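Long-range contact in histidine acid phosphatase (Hafnia alvei, PDB 4ARU), which belongs to branch 2 of the histidine phosphatase superfamily, the histidine acid phosphatases, and is also known as a phytase: residues V130-H143 / R198-L210. Sequence-based numbering, arbitrary orientation.
Sequences VKAGICSMDKSQVH and RLAINDDGNKVAL
K139 reaches from the first turn of helix 139-150 to the end of strand 198-201 and the start of the loop that follows it, where its NZ donates to two successive carbonyls, N202 O at 2.8 Å and I201 O at 3.1 Å. Both oxygens are met from above their carbonyl planes rather than on a lone pair. A bend at chi3 (59°) takes the lysine chain past I201 CG2, its CE 3.8 Å away, to the carbonyls, while its CG packs on the CA of G205. One helical turn after K139, the H143 ring has I201 CD1 over one face in a CH-pi contact, 3.7 Å from the centroid; the same methyl touches V142 CG1, which also meets L199 and V208. Later in the same loop, N206 ND2 donates to S136 OG (2.7 Å, 160°), nearly in the amide plane, and a water lies within hydrogen-bonding distance of N206 OD1 and C135 O. V130 CG1 lies against this amide.

Behind these contacts, each side has its own hydrogen bonds. N202 OD1 accepts from the backbone N of G205 and K207 on opposite faces of its plane, and D138 caps the helix through OD1 to Q141 N (2.9 Å). The C135-C410 disulfide ties loop 130-138 to the C-terminal region. Thus a beta hairpin with an Asx motif in its loop docks on the N-capped start of helix 139-150 and the loop leading into it, within the histidine phosphatase fold.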
ATOM      1  N   VAL A 130      -0.676  -1.031  16.775  1.00 11.75           N
ATOM      2  CA  VAL A 130       0.461  -0.952  17.692  1.00 13.40           C
ATOM      3  C   VAL A 130       0.597   0.487  18.254  1.00 14.20           C
ATOM      4  O   VAL A 130       0.671   0.710  19.487  1.00 15.37           O
ATOM      5  CB  VAL A 130       1.750  -1.430  16.988  1.00 13.66           C
ATOM      6  CG1 VAL A 130       2.976  -1.169  17.842  1.00 15.16           C
ATOM      7  CG2 VAL A 130       1.645  -2.924  16.701  1.00 14.08           C
ATOM      8  N   LYS A 131       0.576   1.481  17.378  1.00 15.25           N
ATOM      9  CA  LYS A 131       0.645   2.876  17.850  1.00 16.51           C
ATOM     10  C   LYS A 131      -0.569   3.225  18.721  1.00 16.40           C
ATOM     11  O   LYS A 131      -0.451   3.943  19.708  1.00 17.42           O
ATOM     12  CB  LYS A 131       0.743   3.793  16.633  1.00 18.60           C
ATOM     13  CG  LYS A 131       0.712   5.274  16.932  1.00 21.91           C
ATOM     14  CD  LYS A 131       1.204   6.095  15.726  1.00 25.72           C
ATOM     15  CE  LYS A 131       0.296   5.984  14.506  1.00 26.98           C
ATOM     16  NZ  LYS A 131       0.577   6.989  13.436  1.00 29.36           N
ATOM     17  N   ALA A 132      -1.739   2.671  18.390  1.00 15.57           N
ATOM     18  CA  ALA A 132      -2.977   2.872  19.169  1.00 15.84           C
ATOM     19  C   ALA A 132      -3.003   2.175  20.540  1.00 16.54           C
ATOM     20  O   ALA A 132      -3.907   2.372  21.354  1.00 18.64           O
ATOM     21  CB  ALA A 132      -4.184   2.443  18.344  1.00 15.59           C
ATOM     22  N   GLY A 133      -2.054   1.264  20.747  1.00 15.75           N
ATOM     23  CA  GLY A 133      -1.942   0.558  22.025  1.00 16.04           C
ATOM     24  C   GLY A 133      -2.749  -0.721  22.170  1.00 15.79           C
ATOM     25  O   GLY A 133      -2.919  -1.213  23.303  1.00 17.10           O
ATOM     26  N   ILE A 134      -3.197  -1.294  21.042  1.00 14.38           N
ATOM     27  CA  ILE A 134      -4.011  -2.506  21.078  1.00 14.65           C
ATOM     28  C   ILE A 134      -3.140  -3.697  21.482  1.00 14.96           C
ATOM     29  O   ILE A 134      -3.541  -4.546  22.289  1.00 15.61           O
ATOM     30  CB  ILE A 134      -4.666  -2.794  19.717  1.00 13.82           C
ATOM     31  CG1 ILE A 134      -5.594  -1.637  19.247  1.00 13.35           C
ATOM     32  CG2 ILE A 134      -5.420  -4.127  19.686  1.00 13.84           C
ATOM     33  CD1 ILE A 134      -6.798  -1.344  20.146  1.00 14.41           C
ATOM     34  N   CYS A 135      -1.934  -3.723  20.929  1.00 14.56           N
ATOM     35  CA  CYS A 135      -1.007  -4.788  21.206  1.00 15.14           C
ATOM     36  C   CYS A 135       0.415  -4.282  21.019  1.00 15.67           C
ATOM     37  O   CYS A 135       0.656  -3.231  20.417  1.00 15.01           O
ATOM     38  CB  CYS A 135      -1.279  -5.973  20.290  1.00 14.92           C
ATOM     39  SG  CYS A 135      -1.033  -5.670  18.530  1.00 14.21           S
ATOM     40  N   SER A 136       1.374  -5.053  21.508  1.00 17.69           N
ATOM     41  CA  SER A 136       2.760  -4.626  21.429  1.00 19.24           C
ATOM     42  C   SER A 136       3.617  -5.764  20.906  1.00 18.79           C
ATOM     43  O   SER A 136       3.245  -6.918  21.057  1.00 20.26           O
ATOM     44  CB  SER A 136       3.277  -4.219  22.791  1.00 22.57           C
ATOM     45  OG  SER A 136       4.533  -3.584  22.601  1.00 26.78           O
ATOM     46  N   MET A 137       4.754  -5.426  20.331  1.00 20.40           N
ATOM     47  CA  MET A 137       5.699  -6.429  19.846  1.00 19.96           C
ATOM     48  C   MET A 137       6.828  -6.568  20.852  1.00 20.82           C
ATOM     49  O   MET A 137       7.071  -5.672  21.669  1.00 21.96           O
ATOM     50  CB  MET A 137       6.254  -5.987  18.521  1.00 18.72           C
ATOM     51  CG  MET A 137       5.181  -5.985  17.417  1.00 18.35           C
ATOM     52  SD  MET A 137       5.873  -5.703  15.802  1.00 17.20           S
ATOM     53  CE  MET A 137       6.336  -3.998  15.878  1.00 17.30           C
ATOM     54  N   ASP A 138       7.439  -7.744  20.837  1.00 20.71           N
ATOM     55  CA  ASP A 138       8.591  -8.037  21.693  0.50 21.19           C
ATOM     56  C   ASP A 138       9.839  -7.710  20.874  1.00 20.38           C
ATOM     57  O   ASP A 138      10.018  -8.217  19.778  1.00 19.48           O
ATOM     58  CB  ASP A 138       8.563  -9.500  22.132  0.50 21.92           C
ATOM     59  CG  ASP A 138       9.811  -9.906  22.876  0.50 22.58           C
ATOM     60  OD1 ASP A 138      10.832 -10.156  22.212  0.50 21.40           O
ATOM     61  OD2 ASP A 138       9.763  -9.969  24.129  0.50 24.33           O
ATOM     62  N   LYS A 139      10.684  -6.829  21.418  1.00 20.48           N
ATOM     63  CA  LYS A 139      11.839  -6.286  20.707  0.50 19.77           C
ATOM     64  C   LYS A 139      12.779  -7.395  20.222  1.00 19.17           C
ATOM     65  O   LYS A 139      13.242  -7.372  19.088  1.00 17.52           O
ATOM     66  CB  LYS A 139      12.623  -5.322  21.604  0.50 21.11           C
ATOM     67  CG  LYS A 139      11.876  -4.073  22.057  0.50 21.75           C
ATOM     68  CD  LYS A 139      12.835  -3.136  22.798  0.50 22.78           C
ATOM     69  CE  LYS A 139      13.995  -2.744  21.863  0.50 22.12           C
ATOM     70  NZ  LYS A 139      14.636  -1.398  22.080  0.50 22.26           N
ATOM     71  N   SER A 140      13.066  -8.375  21.092  1.00 19.90           N
ATOM     72  CA  SER A 140      13.960  -9.448  20.650  1.00 19.58           C
ATOM     73  C   SER A 140      13.339 -10.242  19.479  1.00 17.93           C
ATOM     74  O   SER A 140      14.041 -10.650  18.519  1.00 16.77           O
ATOM     75  CB  SER A 140      14.337 -10.375  21.799  1.00 21.67           C
ATOM     76  OG  SER A 140      13.226 -11.151  22.202  1.00 24.20           O
ATOM     77  N   GLN A 141      12.024 -10.447  19.533  1.00 16.80           N
ATOM     78  CA  GLN A 141      11.356 -11.156  18.470  1.00 15.95           C
ATOM     79  C   GLN A 141      11.351 -10.376  17.147  1.00 14.07           C
ATOM     80  O   GLN A 141      11.461 -10.952  16.088  1.00 13.07           O
ATOM     81  CB  GLN A 141       9.959 -11.606  18.911  1.00 17.04           C
ATOM     82  CG  GLN A 141      10.000 -12.613  20.032  1.00 18.89           C
ATOM     83  CD  GLN A 141       8.621 -13.156  20.366  1.00 20.12           C
ATOM     84  OE1 GLN A 141       7.857 -13.576  19.488  1.00 20.64           O
ATOM     85  NE2 GLN A 141       8.309 -13.180  21.633  1.00 22.09           N
ATOM     86  N   VAL A 142      11.204  -9.055  17.210  1.00 13.32           N
ATOM     87  CA  VAL A 142      11.318  -8.239  16.027  1.00 12.30           C
ATOM     88  C   VAL A 142      12.677  -8.417  15.366  1.00 11.95           C
ATOM     89  O   VAL A 142      12.780  -8.618  14.167  1.00 10.60           O
ATOM     90  CB  VAL A 142      11.062  -6.726  16.321  1.00 12.19           C
ATOM     91  CG1 VAL A 142      11.278  -5.912  15.074  1.00 11.33           C
ATOM     92  CG2 VAL A 142       9.643  -6.569  16.914  1.00 12.70           C
ATOM     93  N   HIS A 143      13.726  -8.268  16.158  1.00 12.76           N
ATOM     94  CA  HIS A 143      15.085  -8.376  15.591  1.00 13.06           C
ATOM     95  C   HIS A 143      15.258  -9.767  14.901  1.00 12.45           C
ATOM     96  O   HIS A 143      15.734  -9.850  13.768  1.00 12.00           O
ATOM     97  CB  HIS A 143      16.113  -8.246  16.722  1.00 14.71           C
ATOM     98  CG  HIS A 143      16.349  -6.842  17.199  1.00 16.01           C
ATOM     99  ND1 HIS A 143      16.987  -5.899  16.420  1.00 16.61           N
ATOM    100  CD2 HIS A 143      16.018  -6.211  18.353  1.00 17.81           C
ATOM    101  CE1 HIS A 143      17.097  -4.767  17.102  1.00 17.44           C
ATOM    102  NE2 HIS A 143      16.493  -4.918  18.264  1.00 18.41           N
ATOM    103  N   ARG A 198      21.225  -1.099   9.996  1.00 10.19           N
ATOM    104  CA  ARG A 198      20.933  -1.696  11.276  1.00 11.08           C
ATOM    105  C   ARG A 198      19.461  -1.519  11.580  1.00 10.97           C
ATOM    106  O   ARG A 198      18.797  -0.624  11.051  1.00 10.69           O
ATOM    107  CB  ARG A 198      21.794  -1.167  12.424  1.00 12.28           C
ATOM    108  CG  ARG A 198      21.315   0.147  12.944  1.00 12.38           C
ATOM    109  CD  ARG A 198      22.217   0.721  13.982  1.00 13.05           C
ATOM    110  NE  ARG A 198      21.696   2.030  14.418  1.00 12.83           N
ATOM    111  CZ  ARG A 198      20.871   2.215  15.453  1.00 13.13           C
ATOM    112  NH1 ARG A 198      20.415   1.229  16.180  1.00 13.27           N
ATOM    113  NH2 ARG A 198      20.474   3.439  15.756  1.00 13.16           N
ATOM    114  N   LEU A 199      18.937  -2.361  12.423  1.00 11.82           N
ATOM    115  CA  LEU A 199      17.573  -2.275  12.845  1.00 12.46           C
ATOM    116  C   LEU A 199      17.538  -1.540  14.201  1.00 13.03           C
ATOM    117  O   LEU A 199      18.190  -1.935  15.153  1.00 14.07           O
ATOM    118  CB  LEU A 199      16.984  -3.695  12.968  1.00 13.44           C
ATOM    119  CG  LEU A 199      15.507  -3.837  13.277  1.00 14.50           C
ATOM    120  CD1 LEU A 199      14.712  -3.224  12.178  1.00 14.00           C
ATOM    121  CD2 LEU A 199      15.096  -5.286  13.456  1.00 15.13           C
ATOM    122  N   ALA A 200      16.772  -0.443  14.266  1.00 12.84           N
ATOM    123  CA  ALA A 200      16.644   0.380  15.450  1.00 13.64           C
ATOM    124  C   ALA A 200      15.239   0.284  16.003  1.00 14.28           C
ATOM    125  O   ALA A 200      14.291   0.388  15.247  1.00 13.73           O
ATOM    126  CB  ALA A 200      16.982   1.824  15.102  1.00 13.30           C
ATOM    127  N   ILE A 201      15.106   0.029  17.299  1.00 15.82           N
ATOM    128  CA  ILE A 201      13.805  -0.069  17.945  1.00 18.12           C
ATOM    129  C   ILE A 201      13.795   0.780  19.201  1.00 20.06           C
ATOM    130  O   ILE A 201      14.786   0.831  19.922  1.00 20.42           O
ATOM    131  CB  ILE A 201      13.469  -1.533  18.302  1.00 19.27           C
ATOM    132  CG1 ILE A 201      13.725  -2.432  17.100  1.00 19.51           C
ATOM    133  CG2 ILE A 201      12.040  -1.618  18.816  1.00 19.86           C
ATOM    134  CD1 ILE A 201      13.350  -3.889  17.339  1.00 20.70           C
ATOM    135  N   ASN A 202      12.667   1.423  19.486  1.00 21.81           N
ATOM    136  CA  ASN A 202      12.522   2.181  20.738  1.00 25.41           C
ATOM    137  C   ASN A 202      12.319   1.249  21.930  1.00 28.57           C
ATOM    138  O   ASN A 202      12.283   0.029  21.791  1.00 27.92           O
ATOM    139  CB  ASN A 202      11.413   3.211  20.625  1.00 26.15           C
ATOM    140  CG  ASN A 202      10.024   2.592  20.663  1.00 27.03           C
ATOM    141  OD1 ASN A 202       9.851   1.408  20.398  1.00 25.12           O
ATOM    142  ND2 ASN A 202       9.031   3.408  20.994  1.00 28.32           N
ATOM    143  N   ASP A 203      12.244   1.815  23.122  1.00 33.33           N
ATOM    144  CA  ASP A 203      12.253   0.978  24.324  1.00 39.00           C
ATOM    145  C   ASP A 203      11.017   0.068  24.413  1.00 39.79           C
ATOM    146  O   ASP A 203      11.134  -1.093  24.803  1.00 39.03           O
ATOM    147  CB  ASP A 203      12.422   1.828  25.593  1.00 42.93           C
ATOM    148  CG  ASP A 203      11.337   2.899  25.746  1.00 45.87           C
ATOM    149  OD1 ASP A 203      10.743   3.322  24.713  1.00 47.99           O
ATOM    150  OD2 ASP A 203      11.079   3.303  26.915  1.00 51.16           O
ATOM    151  N   ASP A 204       9.859   0.591  24.012  1.00 41.42           N
ATOM    152  CA  ASP A 204       8.584  -0.136  24.116  1.00 43.15           C
ATOM    153  C   ASP A 204       8.473  -1.239  23.044  1.00 41.41           C
ATOM    154  O   ASP A 204       7.760  -2.235  23.232  1.00 40.88           O
ATOM    155  CB  ASP A 204       7.396   0.835  23.977  1.00 45.39           C
ATOM    156  CG  ASP A 204       7.444   2.010  24.977  1.00 49.10           C
ATOM    157  OD1 ASP A 204       7.898   1.823  26.129  1.00 50.92           O
ATOM    158  OD2 ASP A 204       7.008   3.131  24.607  1.00 51.61           O
ATOM    159  N   GLY A 205       9.174  -1.058  21.924  1.00 36.04           N
ATOM    160  CA  GLY A 205       9.110  -2.000  20.808  1.00 34.40           C
ATOM    161  C   GLY A 205       8.045  -1.615  19.794  1.00 31.62           C
ATOM    162  O   GLY A 205       7.808  -2.365  18.836  1.00 34.26           O
ATOM    163  N   ASN A 206       7.450  -0.433  19.975  1.00 28.84           N
ATOM    164  CA  ASN A 206       6.349   0.016  19.127  0.50 26.47           C
ATOM    165  C   ASN A 206       6.792   1.005  18.028  1.00 24.19           C
ATOM    166  O   ASN A 206       5.964   1.477  17.249  1.00 23.83           O
ATOM    167  CB  ASN A 206       5.196   0.544  20.009  0.50 28.16           C
ATOM    168  CG  ASN A 206       4.650  -0.523  20.961  0.50 29.30           C
ATOM    169  OD1 ASN A 206       3.974  -0.205  21.942  0.50 31.32           O
ATOM    170  ND2 ASN A 206       4.956  -1.804  20.682  0.50 28.88           N
ATOM    171  N   LYS A 207       8.095   1.290  17.959  0.50 22.08           N
ATOM    172  CA  LYS A 207       8.662   2.097  16.881  0.50 20.53           C
ATOM    173  C   LYS A 207       9.931   1.412  16.363  0.50 18.26           C
ATOM    174  O   LYS A 207      10.887   1.232  17.098  0.50 18.11           O
ATOM    175  CB  LYS A 207       8.957   3.538  17.335  0.50 21.70           C
ATOM    176  CG  LYS A 207       7.711   4.419  17.466  0.50 22.76           C
ATOM    177  CD  LYS A 207       6.947   4.481  16.138  0.50 23.06           C
ATOM    178  CE  LYS A 207       5.551   5.116  16.267  0.50 24.46           C
ATOM    179  NZ  LYS A 207       4.698   4.860  15.063  0.50 24.31           N
ATOM    180  N   VAL A 208       9.911   1.046  15.089  1.00 16.50           N
ATOM    181  CA  VAL A 208      10.966   0.232  14.472  1.00 15.14           C
ATOM    182  C   VAL A 208      11.402   0.888  13.189  1.00 13.18           C
ATOM    183  O   VAL A 208      10.581   1.403  12.415  1.00 12.76           O
ATOM    184  CB  VAL A 208      10.405  -1.202  14.214  1.00 15.60           C
ATOM    185  CG1 VAL A 208      11.409  -2.102  13.542  1.00 16.15           C
ATOM    186  CG2 VAL A 208       9.893  -1.855  15.489  1.00 16.80           C
ATOM    187  N   ALA A 209      12.703   0.908  12.913  1.00 11.73           N
ATOM    188  CA  ALA A 209      13.153   1.458  11.670  1.00 10.69           C
ATOM    189  C   ALA A 209      14.375   0.732  11.136  1.00 10.36           C
ATOM    190  O   ALA A 209      15.246   0.316  11.926  1.00 10.87           O
ATOM    191  CB  ALA A 209      13.467   2.938  11.832  1.00 10.97           C
ATOM    192  N   LEU A 210      14.463   0.627   9.828  1.00  9.54           N
ATOM    193  CA  LEU A 210      15.678   0.148   9.187  1.00  9.49           C
ATOM    194  C   LEU A 210      16.549   1.398   8.931  1.00  9.34           C
ATOM    195  O   LEU A 210      16.237   2.211   8.047  1.00  9.49           O
ATOM    196  CB  LEU A 210      15.355  -0.587   7.868  1.00  9.71           C
ATOM    197  CG  LEU A 210      16.537  -1.019   7.035  1.00  9.81           C
ATOM    198  CD1 LEU A 210      17.283  -2.138   7.758  1.00 10.51           C
ATOM    199  CD2 LEU A 210      16.063  -1.486   5.683  1.00  9.77           C
TER
HETATM  200  O   HOH W   1       1.236  -0.831  21.793  1.00 21.93           O